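Local coordinates for xylose isomerase-like TIM barrel domain-containing protein (Parabacteroides distasonis, PDB 4KW2), which is of unknown function but adopts a xylose isomerase-like TIM barrel and may act as an isomerase, at residues 97-102 / 122-127; 144-149 / 170-175. All blocks are in the same frame, centred on the assembly; numbering follows the deposited sequence.

Contact 1 of 2, residues 97-102 / 122-127; sequences VASYGT and TVEPEL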
ATOM      1  N   VAL A  97      -6.324   0.795  17.331  1.00 28.25           N
ATOM      2  CA  VAL A  97      -5.919   2.149  17.719  1.00 28.34           C
ATOM      3  C   VAL A  97      -7.119   3.103  17.797  1.00 28.58           C
ATOM      4  O   VAL A  97      -7.857   3.285  16.826  1.00 25.40           O
ATOM      5  CB  VAL A  97      -4.873   2.723  16.741  1.00 27.41           C
ATOM      6  CG1 VAL A  97      -4.392   4.093  17.202  1.00 28.45           C
ATOM      7  CG2 VAL A  97      -3.699   1.766  16.591  1.00 28.59           C
ATOM      8  N   ALA A  98      -7.288   3.735  18.951  1.00 28.71           N
ATOM      9  CA  ALA A  98      -8.374   4.681  19.144  1.00 29.79           C
ATOM     10  C   ALA A  98      -7.893   6.105  18.872  1.00 31.42           C
ATOM     11  O   ALA A  98      -6.827   6.511  19.327  1.00 30.38           O
ATOM     12  CB  ALA A  98      -8.937   4.556  20.547  1.00 29.78           C
ATOM     13  N   SER A  99      -8.693   6.851  18.120  1.00 34.16           N
ATOM     14  CA  SER A  99      -8.358   8.215  17.737  1.00 34.27           C
ATOM     15  C   SER A  99      -9.608   9.078  17.870  1.00 33.02           C
ATOM     16  O   SER A  99     -10.034   9.733  16.919  1.00 35.95           O
ATOM     17  CB  SER A  99      -7.823   8.235  16.303  1.00 35.00           C
ATOM     18  OG  SER A  99      -7.298   9.506  15.956  1.00 35.73           O
ATOM     19  N   TYR A 100     -10.182   9.070  19.069  1.00 30.84           N
ATOM     20  CA  TYR A 100     -11.453   9.745  19.333  1.00 31.93           C
ATOM     21  C   TYR A 100     -11.323  11.256  19.402  1.00 33.68           C
ATOM     22  O   TYR A 100     -10.248  11.796  19.680  1.00 36.53           O
ATOM     23  CB  TYR A 100     -12.055   9.262  20.649  1.00 30.70           C
ATOM     24  CG  TYR A 100     -12.504   7.829  20.662  1.00 28.77           C
ATOM     25  CD1 TYR A 100     -13.612   7.426  19.930  1.00 29.61           C
ATOM     26  CD2 TYR A 100     -11.846   6.880  21.432  1.00 29.35           C
ATOM     27  CE1 TYR A 100     -14.049   6.110  19.959  1.00 29.61           C
ATOM     28  CE2 TYR A 100     -12.273   5.563  21.464  1.00 29.15           C
ATOM     29  CZ  TYR A 100     -13.375   5.186  20.728  1.00 28.82           C
ATOM     30  OH  TYR A 100     -13.809   3.889  20.760  1.00 31.00           O
ATOM     31  N   GLY A 101     -12.450  11.928  19.189  1.00 34.45           N
ATOM     32  CA  GLY A 101     -12.503  13.383  19.161  1.00 35.15           C
ATOM     33  C   GLY A 101     -13.177  14.029  20.355  1.00 36.27           C
ATOM     34  O   GLY A 101     -13.163  15.250  20.468  1.00 41.56           O
ATOM     35  N   THR A 102     -13.775  13.240  21.246  1.00 35.91           N
ATOM     36  CA  THR A 102     -14.454  13.802  22.423  1.00 36.31           C
ATOM     37  C   THR A 102     -14.007  13.136  23.717  1.00 37.45           C
ATOM     38  O   THR A 102     -13.552  11.995  23.716  1.00 36.69           O
ATOM     39  CB  THR A 102     -15.991  13.672  22.333  1.00 34.86           C
ATOM     40  OG1 THR A 102     -16.378  12.312  22.580  1.00 35.49           O
ATOM     41  CG2 THR A 102     -16.511  14.132  20.970  1.00 34.14           C
ATOM     42  N   THR A 122      -3.753   1.356  22.687  1.00 32.81           N
ATOM     43  CA  THR A 122      -3.008   2.106  21.688  1.00 32.96           C
ATOM     44  C   THR A 122      -3.915   3.202  21.149  1.00 30.28           C
ATOM     45  O   THR A 122      -5.094   2.964  20.874  1.00 27.44           O
ATOM     46  CB  THR A 122      -2.498   1.211  20.549  1.00 32.24           C
ATOM     47  OG1 THR A 122      -3.572   0.423  20.037  1.00 37.13           O
ATOM     48  CG2 THR A 122      -1.415   0.287  21.053  1.00 33.67           C
ATOM     49  N   VAL A 123      -3.354   4.403  21.018  1.00 30.44           N
ATOM     50  CA  VAL A 123      -4.130   5.609  20.764  1.00 31.43           C
ATOM     51  C   VAL A 123      -3.395   6.585  19.849  1.00 33.84           C
ATOM     52  O   VAL A 123      -2.169   6.632  19.830  1.00 33.21           O
ATOM     53  CB  VAL A 123      -4.482   6.337  22.085  1.00 30.53           C
ATOM     54  CG1 VAL A 123      -5.193   5.396  23.043  1.00 28.93           C
ATOM     55  CG2 VAL A 123      -3.239   6.916  22.752  1.00 31.58           C
ATOM     56  N   GLU A 124      -4.168   7.366  19.104  1.00 38.91           N
ATOM     57  CA  GLU A 124      -3.641   8.381  18.199  1.00 41.90           C
ATOM     58  C   GLU A 124      -4.398   9.678  18.465  1.00 40.64           C
ATOM     59  O   GLU A 124      -5.348   9.999  17.751  1.00 41.72           O
ATOM     60  CB  GLU A 124      -3.805   7.928  16.743  1.00 47.54           C
ATOM     61  CG  GLU A 124      -3.219   8.882  15.706  1.00 54.36           C
ATOM     62  CD  GLU A 124      -3.124   8.275  14.314  1.00 57.03           C
ATOM     63  OE1 GLU A 124      -2.883   7.056  14.193  1.00 63.23           O
ATOM     64  OE2 GLU A 124      -3.282   9.027  13.330  1.00 60.18           O
ATOM     65  N   PRO A 125      -3.995  10.417  19.514  1.00 40.71           N
ATOM     66  CA  PRO A 125      -4.691  11.617  19.922  1.00 41.42           C
ATOM     67  C   PRO A 125      -4.012  12.881  19.426  1.00 44.84           C
ATOM     68  O   PRO A 125      -2.898  12.823  18.906  1.00 45.76           O
ATOM     69  CB  PRO A 125      -4.575  11.553  21.441  1.00 41.33           C
ATOM     70  CG  PRO A 125      -3.230  10.927  21.670  1.00 41.66           C
ATOM     71  CD  PRO A 125      -2.875  10.139  20.432  1.00 42.19           C
ATOM     72  N   GLU A 126      -4.687  14.010  19.595  1.00 48.30           N
ATOM     73  CA  GLU A 126      -4.059  15.312  19.431  1.00 53.83           C
ATOM     74  C   GLU A 126      -3.300  15.637  20.709  1.00 53.10           C
ATOM     75  O   GLU A 126      -3.560  15.047  21.761  1.00 50.53           O
ATOM     76  CB  GLU A 126      -5.108  16.391  19.156  1.00 59.72           C
ATOM     77  CG  GLU A 126      -5.763  16.287  17.788  1.00 62.18           C
ATOM     78  CD  GLU A 126      -6.955  17.214  17.633  1.00 71.50           C
ATOM     79  OE1 GLU A 126      -7.642  17.490  18.643  1.00 77.25           O
ATOM     80  OE2 GLU A 126      -7.212  17.662  16.496  1.00 75.71           O
ATOM     81  N   LEU A 127      -2.372  16.585  20.618  1.00 58.46           N
ATOM     82  CA  LEU A 127      -1.560  16.985  21.768  1.00 57.62           C
ATOM     83  C   LEU A 127      -2.404  17.583  22.900  1.00 56.22           C
ATOM     84  O   LEU A 127      -2.117  17.350  24.069  1.00 59.64           O
ATOM     85  CB  LEU A 127      -0.472  17.973  21.341  1.00 61.09           C
ATOM     86  CG  LEU A 127       0.509  17.496  20.259  1.00 66.87           C
ATOM     87  CD1 LEU A 127       1.527  18.587  19.958  1.00 68.85           C
ATOM     88  CD2 LEU A 127       1.212  16.200  20.648  1.00 65.90           C
TER

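Contact 2 of 2, residues 144-149 / 170-175; sequences VAIHNH and PLMGVC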
ATOM      1  N   VAL A 144      -0.816   3.461  28.252  1.00 41.28           N
ATOM      2  CA  VAL A 144      -1.191   4.130  27.016  1.00 38.33           C
ATOM      3  C   VAL A 144       0.012   4.155  26.078  1.00 38.34           C
ATOM      4  O   VAL A 144       1.080   4.643  26.446  1.00 40.54           O
ATOM      5  CB  VAL A 144      -1.670   5.570  27.292  1.00 38.48           C
ATOM      6  CG1 VAL A 144      -2.125   6.247  26.006  1.00 40.84           C
ATOM      7  CG2 VAL A 144      -2.796   5.564  28.318  1.00 37.64           C
ATOM      8  N   ALA A 145      -0.159   3.595  24.885  1.00 37.14           N
ATOM      9  CA  ALA A 145       0.875   3.622  23.860  1.00 37.27           C
ATOM     10  C   ALA A 145       0.425   4.557  22.746  1.00 36.45           C
ATOM     11  O   ALA A 145      -0.504   4.246  21.992  1.00 34.36           O
ATOM     12  CB  ALA A 145       1.130   2.225  23.324  1.00 38.74           C
ATOM     13  N   ILE A 146       1.090   5.705  22.655  1.00 38.46           N
ATOM     14  CA  ILE A 146       0.721   6.749  21.710  1.00 41.88           C
ATOM     15  C   ILE A 146       1.346   6.478  20.345  1.00 42.06           C
ATOM     16  O   ILE A 146       2.540   6.237  20.233  1.00 38.06           O
ATOM     17  CB  ILE A 146       1.123   8.144  22.237  1.00 44.88           C
ATOM     18  CG1 ILE A 146       0.301   8.475  23.488  1.00 48.53           C
ATOM     19  CG2 ILE A 146       0.916   9.220  21.175  1.00 44.02           C
ATOM     20  CD1 ILE A 146       0.888   9.580  24.340  1.00 51.99           C
ATOM     21  N   HIS A 147       0.503   6.510  19.322  1.00 48.19           N
ATOM     22  CA  HIS A 147       0.889   6.303  17.937  1.00 56.54           C
ATOM     23  C   HIS A 147       0.717   7.660  17.249  1.00 65.82           C
ATOM     24  O   HIS A 147      -0.399   8.169  17.156  1.00 69.58           O
ATOM     25  CB  HIS A 147      -0.057   5.262  17.334  1.00 61.09           C
ATOM     26  CG  HIS A 147       0.373   4.717  16.010  1.00 71.81           C
ATOM     27  ND1 HIS A 147       0.675   5.518  14.929  1.00 79.55           N
ATOM     28  CD2 HIS A 147       0.502   3.440  15.580  1.00 77.17           C
ATOM     29  CE1 HIS A 147       0.998   4.758  13.898  1.00 81.17           C
ATOM     30  NE2 HIS A 147       0.899   3.493  14.266  1.00 84.22           N
ATOM     31  N   ASN A 148       1.811   8.263  16.791  1.00 77.99           N
ATOM     32  CA  ASN A 148       1.727   9.525  16.040  1.00 91.68           C
ATOM     33  C   ASN A 148       1.237   9.289  14.600  1.00 98.43           C
ATOM     34  O   ASN A 148       1.243   8.154  14.120  1.00101.97           O
ATOM     35  CB  ASN A 148       3.065  10.284  16.074  1.00 98.86           C
ATOM     36  CG  ASN A 148       4.098   9.733  15.100  1.00105.29           C
ATOM     37  OD1 ASN A 148       4.816  10.497  14.457  1.00110.75           O
ATOM     38  ND2 ASN A 148       4.185   8.411  14.994  1.00107.23           N
ATOM     39  N   HIS A 149       0.812  10.359  13.926  1.00104.89           N
ATOM     40  CA  HIS A 149       0.177  10.259  12.599  1.00106.91           C
ATOM     41  C   HIS A 149       1.138   9.765  11.505  1.00113.64           C
ATOM     42  O   HIS A 149       2.124  10.441  11.207  1.00107.58           O
ATOM     43  CB  HIS A 149      -0.395  11.619  12.191  1.00 98.08           C
ATOM     44  N   PRO A 170       4.525   7.332  34.089  1.00 55.02           N
ATOM     45  CA  PRO A 170       5.127   6.222  33.339  1.00 52.73           C
ATOM     46  C   PRO A 170       4.111   5.397  32.529  1.00 50.23           C
ATOM     47  O   PRO A 170       4.504   4.636  31.645  1.00 46.19           O
ATOM     48  CB  PRO A 170       5.775   5.355  34.431  1.00 54.29           C
ATOM     49  CG  PRO A 170       5.795   6.193  35.664  1.00 54.98           C
ATOM     50  CD  PRO A 170       4.646   7.138  35.546  1.00 54.51           C
ATOM     51  N   LEU A 171       2.824   5.544  32.840  1.00 49.78           N
ATOM     52  CA  LEU A 171       1.755   4.915  32.068  1.00 49.12           C
ATOM     53  C   LEU A 171       1.674   5.457  30.633  1.00 50.23           C
ATOM     54  O   LEU A 171       1.231   4.747  29.730  1.00 46.48           O
ATOM     55  CB  LEU A 171       0.406   5.121  32.763  1.00 49.47           C
ATOM     56  CG  LEU A 171       0.249   4.546  34.172  1.00 50.17           C
ATOM     57  CD1 LEU A 171      -0.975   5.144  34.849  1.00 51.43           C
ATOM     58  CD2 LEU A 171       0.168   3.027  34.133  1.00 48.86           C
HETATM   59  N   MSE A 172       2.090   6.709  30.434  1.00 50.05           N
HETATM   60  CA  MSE A 172       2.057   7.340  29.110  1.00 47.25           C
HETATM   61  C   MSE A 172       3.275   6.946  28.321  1.00 45.47           C
HETATM   62  O   MSE A 172       4.376   7.402  28.608  1.00 48.68           O
HETATM   63  CB  MSE A 172       1.988   8.861  29.242  1.00 46.00           C
HETATM   64  CG  MSE A 172       0.747   9.322  30.002  1.00 47.87           C
HETATM   65 SE   MSE A 172      -0.875   8.984  28.936  0.75 50.38          SE
HETATM   66  CE  MSE A 172      -0.790  10.551  27.742  1.00 51.04           C
ATOM     67  N   GLY A 173       3.084   6.099  27.314  1.00 44.85           N
ATOM     68  CA  GLY A 173       4.193   5.589  26.502  1.00 43.86           C
ATOM     69  C   GLY A 173       3.965   5.705  25.004  1.00 43.95           C
ATOM     70  O   GLY A 173       3.104   6.466  24.544  1.00 42.93           O
ATOM     71  N   VAL A 174       4.733   4.924  24.249  1.00 44.20           N
ATOM     72  CA  VAL A 174       4.759   5.013  22.794  1.00 43.77           C
ATOM     73  C   VAL A 174       4.441   3.680  22.124  1.00 40.38           C
ATOM     74  O   VAL A 174       4.958   2.634  22.514  1.00 41.37           O
ATOM     75  CB  VAL A 174       6.144   5.496  22.318  1.00 45.94           C
ATOM     76  CG1 VAL A 174       6.216   5.562  20.798  1.00 44.51           C
ATOM     77  CG2 VAL A 174       6.448   6.857  22.926  1.00 48.47           C
ATOM     78  N   CYS A 175       3.580   3.737  21.112  1.00 42.59           N
ATOM     79  CA  CYS A 175       3.359   2.621  20.194  1.00 42.55           C
ATOM     80  C   CYS A 175       4.248   2.853  18.986  1.00 43.16           C
ATOM     81  O   CYS A 175       3.973   3.729  18.166  1.00 42.65           O
ATOM     82  CB  CYS A 175       1.895   2.554  19.757  1.00 45.16           C
ATOM     83  SG  CYS A 175       1.511   1.212  18.607  1.00 54.68           S
TER

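Contact 1 of 2, residues 97-102 / 122-127
Val97 lays its two methyls on the neighbouring strand end, one against Thr122 and one against Glu124. With CG1 anti to the backbone N (chi1 -176°), that methyl reaches over the peptide joining Val123 to Glu124 and meets CB of Glu124 at 3.9 Å, while CG2 comes 3.7 Å from OG1 of Thr122, the two side chains crossing at roughly a right angle. The polar partner of Thr122 OG1 is Glu52, to which it is hydrogen-bonded. Ala98 and Val123 send their side chains to the other face of the sheet, where both touch Trp106 of helix 103-116; they are paired in parallel register. Two backbone bonds tie this end of the sheet, Ala98 N to Thr122 O (3.0 Å) and Glu124 N to Ala98 O (2.8 Å), as expected for adjacent strands of a beta-alpha-beta unit in a TIM barrel. Just past the strands Ser99 takes over the pairing. Its OG donates to the backbone O of Glu124 at 2.7 Å, lying in the carbonyl plane, and its CB sits 3.4 Å from that same oxygen. Glu124 extends its chain beyond CG past Ser99 OG, and its OE2 makes a long, weak ion pair with Arg183 of the second subunit, while OE1 is buried without a partner in the model. The pairing thus passes from backbone N-H groups to a serine hydroxyl that is also bonded to the backbone N of Val184 of the second subunit, so one hydroxyl links the strand end to the subunit interface.

Contact 2 of 2, residues 144-149 / 170-175
Val144 and Met172 open the pairing of two adjacent parallel strands, 143-146 and 172-178, in the eight-stranded TIM barrel. The backbone supplies the polar part of the contact. Val144 N donates to Leu171 O, Gly173 N to Val144 O, Ile146 N to Gly173 O at 2.9 Å, and Cys175 N to Ile146 O at 2.8 Å. The last two donors stand above the carbonyl planes, Cys175 N by 55°, so neither uses a lone-pair direction; the strand axes here run at 49° to each other, consistent with strong twist.

Apolar packing divides between the two faces. On one, Val144 and the selenomethionine Met172 run alongside each other in the same direction, with SE 3.9 Å from Val144 CB. Bends at chi2 and chi3 fold the Met172 chain so that CE also meets Ile146 CD1, at 3.9 Å; Leu130 of helix 130-140 touches both Ile146 and Met172. On the other face, Ala145 CB rests against Cys175 CB at 3.7 Å, and both residues touch Val201 of the next strand.

A sulfur-aromatic contact finishes the C-terminal end. Cys175 SG approaches the His147 ring obliquely, 3.9 Å from CD2. A bond within the ring's own segment helps to set its rotation: ND1 of His147 donates to Asn148 O at 2.8 Å, with that oxygen only 7° out of the ring plane.

How the contacts relate
Both segments of contact 1 precede those of contact 2 along the chain, and the contact centres lie 10 Å apart on the same side of the chain's centre. Strands 120-123 and 143-146 join them directly: Val123 N and O probably bond Ala145 O and His147 N, and Val123 CG2 packs on Val144 CG1. Helix 103-116 connects the strands of contact 1, while helix 130-140 leads from contact 1 to contact 2. Together the contacts hold four successive strands of the barrel wall, 91-98, 120-123, 143-146 and 172-178. The end of the wall at 97-102 and 122-127 also forms part of the subunit interface, whereas contact 2 meets the second subunit only through His149.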